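Local coordinates for protein NAD nucleotidase (Haemophilus influenzae, PDB 3ZTV) that hydrolyses NAD to adenosine and nicotinamide riboside in the periplasm, acting as a zinc-dependent pyrophosphatase and 5'-nucleotidase, at residues G363-G368 / D415-N420; N424-F429 / S548-M553. All blocks are in the same frame, centred on the assembly; numbering follows the deposited sequence.

Overall arrangement
From the N terminus, the chain first passes through the calcineurin-like phosphoesterase part, where the zinc ions bind, and enters the region of both contacts at strand 357-362. The loop that follows this strand pairs with the segment just ahead of strand 419-422, and contact 1 thereby closes a loop containing helix 386-396. Strand 419-422 leads directly into helix 423-429, which packs on helix 545-555 in contact 2 and closes a second, longer loop. The two closures run in series, neither nested nor crossed. Their centres lie about 14 Å apart, and Ile416 of contact 1 touches both Phe429 and Phe549 of contact 2.

Contact 1 of 2, residues G363-G368 / D415-N420; sequences GSAMPG and DILPGN
The carbonyl oxygen of Ile416 is gripped by two donors, the backbone N of Met366 and a water. Met366 N lies 2.9 Å from Ile416 O in a nearly straight bond (171° at the hydrogen). The water, which also donates to Ser364 O, lies 2.9 Å from Ile416 O. Ile416 N returns a bond to Met366 O, completing one antiparallel hydrogen-bonded pair, an isolated bridge. Farther along, the carboxylate of Asp415 takes up the backbone NH of Gly368: the N to OD1 distance is 2.8 Å, and the donor stands above the carboxylate plane, 40° out of it. With CG beside its own backbone N, the short acidic side chain extends its OD1 to that NH, while Gly368 O is engaged by Asn372. The apolar groups meet beside this backbone frame. Met366 bends at chi3 (-73°), bringing CE to 3.8 Å from Ile416 CG2, and both side chains also pack on Ile361 and Phe390. Ala365, with only a methyl, is short enough to sit beside Leu417, yet its CB to Leu417 CD2 distance of 3.5 Å is a tight spot. The ring of Pro418 lies against the backbone, its CB 3.4 Å from Gly363 O. Of the three direct hydrogen bonds between the segments, only Asp415's uses a side chain; together with the bridge pair it fixes their register.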
loop_
_atom_site.group_PDB
_atom_site.type_symbol
_atom_site.label_atom_id
_atom_site.label_comp_id
_atom_site.label_asym_id
_atom_site.label_seq_id
_atom_site.Cartn_x
_atom_site.Cartn_y
_atom_site.Cartn_z
ATOM N N GLY A 363 -20.254 46.316 -7.934
ATOM C CA GLY A 363 -20.888 46.095 -9.217
ATOM C C GLY A 363 -22.394 45.992 -9.121
ATOM O O GLY A 363 -23.004 46.459 -8.159
ATOM N N SER A 364 -22.991 45.365 -10.128
ATOM C CA SER A 364 -24.438 45.280 -10.239
ATOM C C SER A 364 -25.002 44.070 -9.509
ATOM O O SER A 364 -24.316 43.061 -9.337
ATOM C CB SER A 364 -24.852 45.227 -11.711
ATOM O OG SER A 364 -24.603 46.467 -12.349
ATOM N N ALA A 365 -26.257 44.180 -9.093
ATOM C CA ALA A 365 -26.959 43.076 -8.456
ATOM C C ALA A 365 -26.886 41.825 -9.324
ATOM O O ALA A 365 -26.949 41.901 -10.552
ATOM C CB ALA A 365 -28.410 43.457 -8.202
ATOM N N MET A 366 -26.733 40.674 -8.678
ATOM C CA MET A 366 -26.784 39.389 -9.368
ATOM C C MET A 366 -28.188 38.809 -9.202
ATOM O O MET A 366 -28.566 38.395 -8.107
ATOM C CB MET A 366 -25.718 38.446 -8.808
ATOM C CG MET A 366 -24.305 38.831 -9.228
ATOM S SD MET A 366 -22.997 37.921 -8.375
ATOM C CE MET A 366 -23.052 38.661 -6.743
ATOM N N PRO A 367 -28.986 38.814 -10.283
ATOM C CA PRO A 367 -30.394 38.417 -10.168
ATOM C C PRO A 367 -30.549 36.985 -9.667
ATOM O O PRO A 367 -29.787 36.097 -10.064
ATOM C CB PRO A 367 -30.917 38.541 -11.604
ATOM C CG PRO A 367 -29.988 39.502 -12.268
ATOM C CD PRO A 367 -28.644 39.271 -11.641
ATOM N N GLY A 368 -31.533 36.784 -8.797
ATOM C CA GLY A 368 -31.861 35.476 -8.265
ATOM C C GLY A 368 -33.330 35.421 -7.895
ATOM O O GLY A 368 -34.127 36.244 -8.360
ATOM N N ASP A 415 -32.188 38.098 -5.209
ATOM C CA ASP A 415 -31.022 38.690 -5.842
ATOM C C ASP A 415 -29.936 38.832 -4.787
ATOM O O ASP A 415 -30.233 39.022 -3.606
ATOM C CB ASP A 415 -31.330 40.091 -6.396
ATOM C CG ASP A 415 -32.404 40.096 -7.478
ATOM O OD1 ASP A 415 -32.902 39.027 -7.875
ATOM O OD2 ASP A 415 -32.746 41.202 -7.950
ATOM N N ILE A 416 -28.683 38.753 -5.213
ATOM C CA ILE A 416 -27.571 39.074 -4.337
ATOM C C ILE A 416 -27.088 40.471 -4.706
ATOM O O ILE A 416 -26.586 40.689 -5.809
ATOM C CB ILE A 416 -26.433 38.048 -4.460
ATOM C CG1 ILE A 416 -26.939 36.662 -4.058
ATOM C CG2 ILE A 416 -25.251 38.453 -3.597
ATOM C CD1 ILE A 416 -25.909 35.551 -4.194
ATOM N N LEU A 417 -27.261 41.411 -3.781
ATOM C CA LEU A 417 -27.019 42.826 -4.049
ATOM C C LEU A 417 -25.614 43.246 -3.640
ATOM O O LEU A 417 -25.016 42.641 -2.751
ATOM C CB LEU A 417 -28.052 43.679 -3.306
ATOM C CG LEU A 417 -29.526 43.351 -3.551
ATOM C CD1 LEU A 417 -30.423 44.310 -2.775
ATOM C CD2 LEU A 417 -29.858 43.385 -5.032
ATOM N N PRO A 418 -25.081 44.297 -4.284
ATOM C CA PRO A 418 -23.764 44.817 -3.904
ATOM C C PRO A 418 -23.754 45.310 -2.460
ATOM O O PRO A 418 -24.803 45.678 -1.928
ATOM C CB PRO A 418 -23.555 45.994 -4.869
ATOM C CG PRO A 418 -24.932 46.375 -5.305
ATOM C CD PRO A 418 -25.697 45.088 -5.363
ATOM N N GLY A 419 -22.579 45.316 -1.840
ATOM C CA GLY A 419 -22.437 45.811 -0.486
ATOM C C GLY A 419 -21.736 44.822 0.420
ATOM O O GLY A 419 -21.137 43.849 -0.043
ATOM N N ASN A 420 -21.819 45.073 1.720
ATOM C CA ASN A 420 -21.194 44.206 2.709
ATOM C C ASN A 420 -21.914 42.871 2.854
ATOM O O ASN A 420 -23.143 42.809 2.827
ATOM C CB ASN A 420 -21.134 44.904 4.066
ATOM C CG ASN A 420 -20.414 46.242 4.007
ATOM O OD1 ASN A 420 -20.884 47.242 4.561
ATOM N ND2 ASN A 420 -19.266 46.268 3.342
HETATM O O HOH W 1 -24.097 42.007 -6.625
#

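Contact 2 of 2, residues N424-F429 / S548-M553; sequences NDAYTF and SFIKFM
Ile550 reaches across from helix 545-555 to Ala426 and Tyr427. Its CB carries CG1 beside the backbone N, and from there the chain runs out extended toward helix 423-429. CG1 meets Ala426 CB at 3.7 Å; one bond farther, CD1 lies 4.1 Å from that same methyl and 4.1 Å from Tyr427 CE1, approaching the tyrosine ring obliquely. A long, branched aliphatic chain suits this place, since it reaches across to the other helix and also packs on Val358 of strand 357-362 and on Leu76 and Thr79 of helix 76-79, within the calcineurin-like, metal-binding part of the chain. Tyr427 offers carbon here, whereas its hydroxyl is hydrogen-bonded to Glu547. Ala426 points its methyl at the other helix and also touches Phe549, whose CD1 is 4.2 Å from Ala426 CB; its single methyl lets Ile550 and Phe549 both come against it.

Next to the Ala426 contact, Phe429 directs its edge at a face of Phe549 in an offset edge-to-face pair, with centroids 5.1 Å apart and planes at 62°. Phe429 CD2 stands over that face toward its rim, 3.6 Å from Phe549 CZ. Flat rings suit both places, one giving an edge and the other a face. Phe549 reaches the partner because its CG is anti to the backbone N (chi1 -163°), and its ring also meets Phe390 edge-to-face.

The segment axes approach to 9.3 Å with their directions 131° apart. No hydrogen bond joins the two segments, so burial of apolar surface and close van der Waals packing carry the interface, with edge-to-face electrostatics probably a minor addition.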
loop_
_atom_site.group_PDB
_atom_site.type_symbol
_atom_site.label_atom_id
_atom_site.label_comp_id
_atom_site.label_asym_id
_atom_site.label_seq_id
_atom_site.Cartn_x
_atom_site.Cartn_y
_atom_site.Cartn_z
ATOM N N ASN A 424 -23.704 36.103 8.977
ATOM C CA ASN A 424 -25.146 35.878 9.065
ATOM C C ASN A 424 -25.791 35.913 7.695
ATOM O O ASN A 424 -26.699 35.134 7.403
ATOM C CB ASN A 424 -25.823 36.941 9.933
ATOM C CG ASN A 424 -25.623 36.713 11.409
ATOM O OD1 ASN A 424 -25.604 35.577 11.879
ATOM N ND2 ASN A 424 -25.495 37.797 12.159
ATOM N N ASP A 425 -25.334 36.840 6.858
ATOM C CA ASP A 425 -25.891 36.987 5.520
ATOM C C ASP A 425 -25.797 35.699 4.702
ATOM O O ASP A 425 -26.704 35.381 3.938
ATOM C CB ASP A 425 -25.211 38.131 4.766
ATOM C CG ASP A 425 -25.527 39.500 5.351
ATOM O OD1 ASP A 425 -26.532 39.651 6.080
ATOM O OD2 ASP A 425 -24.759 40.435 5.062
ATOM N N ALA A 426 -24.696 34.966 4.846
ATOM C CA ALA A 426 -24.534 33.705 4.116
ATOM C C ALA A 426 -25.615 32.695 4.483
ATOM O O ALA A 426 -26.149 31.999 3.619
ATOM C CB ALA A 426 -23.154 33.109 4.355
ATOM N N TYR A 427 -25.933 32.624 5.767
ATOM C CA TYR A 427 -26.991 31.746 6.243
ATOM C C TYR A 427 -28.378 32.251 5.836
ATOM O O TYR A 427 -29.330 31.479 5.774
ATOM C CB TYR A 427 -26.881 31.545 7.755
ATOM C CG TYR A 427 -25.833 30.521 8.138
ATOM C CD1 TYR A 427 -24.491 30.866 8.252
ATOM C CD2 TYR A 427 -26.193 29.204 8.377
ATOM C CE1 TYR A 427 -23.537 29.921 8.601
ATOM C CE2 TYR A 427 -25.253 28.257 8.719
ATOM C CZ TYR A 427 -23.928 28.618 8.834
ATOM O OH TYR A 427 -23.001 27.661 9.178
ATOM N N THR A 428 -28.474 33.545 5.537
ATOM C CA THR A 428 -29.694 34.125 4.982
ATOM C C THR A 428 -29.833 33.798 3.497
ATOM O O THR A 428 -30.931 33.486 3.026
ATOM C CB THR A 428 -29.709 35.658 5.159
ATOM O OG1 THR A 428 -29.718 35.973 6.555
ATOM C CG2 THR A 428 -30.937 36.270 4.493
ATOM N N PHE A 429 -28.724 33.879 2.766
ATOM C CA PHE A 429 -28.703 33.558 1.342
ATOM C C PHE A 429 -29.118 32.104 1.115
ATOM O O PHE A 429 -29.805 31.789 0.143
ATOM C CB PHE A 429 -27.296 33.749 0.756
ATOM C CG PHE A 429 -26.842 35.180 0.674
ATOM C CD1 PHE A 429 -27.753 36.222 0.646
ATOM C CD2 PHE A 429 -25.490 35.480 0.610
ATOM C CE1 PHE A 429 -27.322 37.537 0.564
ATOM C CE2 PHE A 429 -25.058 36.790 0.531
ATOM C CZ PHE A 429 -25.978 37.817 0.508
ATOM N N SER A 548 -19.625 27.252 2.645
ATOM C CA SER A 548 -18.942 27.390 1.354
ATOM C C SER A 548 -18.979 28.842 0.876
ATOM O O SER A 548 -17.984 29.382 0.376
ATOM C CB SER A 548 -19.601 26.494 0.306
ATOM O OG SER A 548 -19.456 25.125 0.632
ATOM N N PHE A 549 -20.131 29.480 1.046
ATOM C CA PHE A 549 -20.282 30.874 0.665
ATOM C C PHE A 549 -19.340 31.756 1.471
ATOM O O PHE A 549 -18.677 32.628 0.918
ATOM C CB PHE A 549 -21.727 31.338 0.821
ATOM C CG PHE A 549 -22.020 32.609 0.079
ATOM C CD1 PHE A 549 -21.573 33.825 0.562
ATOM C CD2 PHE A 549 -22.690 32.581 -1.132
ATOM C CE1 PHE A 549 -21.820 34.993 -0.127
ATOM C CE2 PHE A 549 -22.939 33.750 -1.825
ATOM C CZ PHE A 549 -22.500 34.956 -1.320
ATOM N N ILE A 550 -19.262 31.516 2.778
ATOM C CA ILE A 550 -18.320 32.239 3.628
ATOM C C ILE A 550 -16.859 32.071 3.166
ATOM O O ILE A 550 -16.112 33.048 3.084
ATOM C CB ILE A 550 -18.483 31.831 5.107
ATOM C CG1 ILE A 550 -19.785 32.404 5.664
ATOM C CG2 ILE A 550 -17.295 32.285 5.934
ATOM C CD1 ILE A 550 -20.267 31.690 6.913
ATOM N N LYS A 551 -16.451 30.842 2.859
ATOM C CA LYS A 551 -15.094 30.620 2.343
ATOM C C LYS A 551 -14.832 31.412 1.062
ATOM O O LYS A 551 -13.745 31.962 0.863
ATOM C CB LYS A 551 -14.856 29.143 2.046
ATOM C CG LYS A 551 -14.810 28.244 3.251
ATOM C CD LYS A 551 -14.393 26.848 2.818
ATOM C CE LYS A 551 -14.519 25.860 3.958
ATOM N NZ LYS A 551 -14.081 24.496 3.542
ATOM N N PHE A 552 -15.816 31.435 0.173
ATOM C CA PHE A 552 -15.673 32.145 -1.092
ATOM C C PHE A 552 -15.421 33.633 -0.860
ATOM O O PHE A 552 -14.536 34.224 -1.480
ATOM C CB PHE A 552 -16.902 31.917 -1.976
ATOM C CG PHE A 552 -16.789 32.527 -3.347
ATOM C CD1 PHE A 552 -17.176 33.837 -3.562
ATOM C CD2 PHE A 552 -16.308 31.789 -4.415
ATOM C CE1 PHE A 552 -17.075 34.411 -4.816
ATOM C CE2 PHE A 552 -16.211 32.353 -5.676
ATOM C CZ PHE A 552 -16.597 33.667 -5.874
ATOM N N MET A 553 -16.187 34.240 0.039
ATOM C CA MET A 553 -15.984 35.652 0.332
ATOM C C MET A 553 -14.637 35.908 1.004
ATOM O O MET A 553 -14.020 36.947 0.787
ATOM C CB MET A 553 -17.132 36.215 1.176
ATOM C CG MET A 553 -18.495 36.194 0.490
ATOM S SD MET A 553 -18.531 37.058 -1.098
ATOM C CE MET A 553 -17.816 38.647 -0.677
#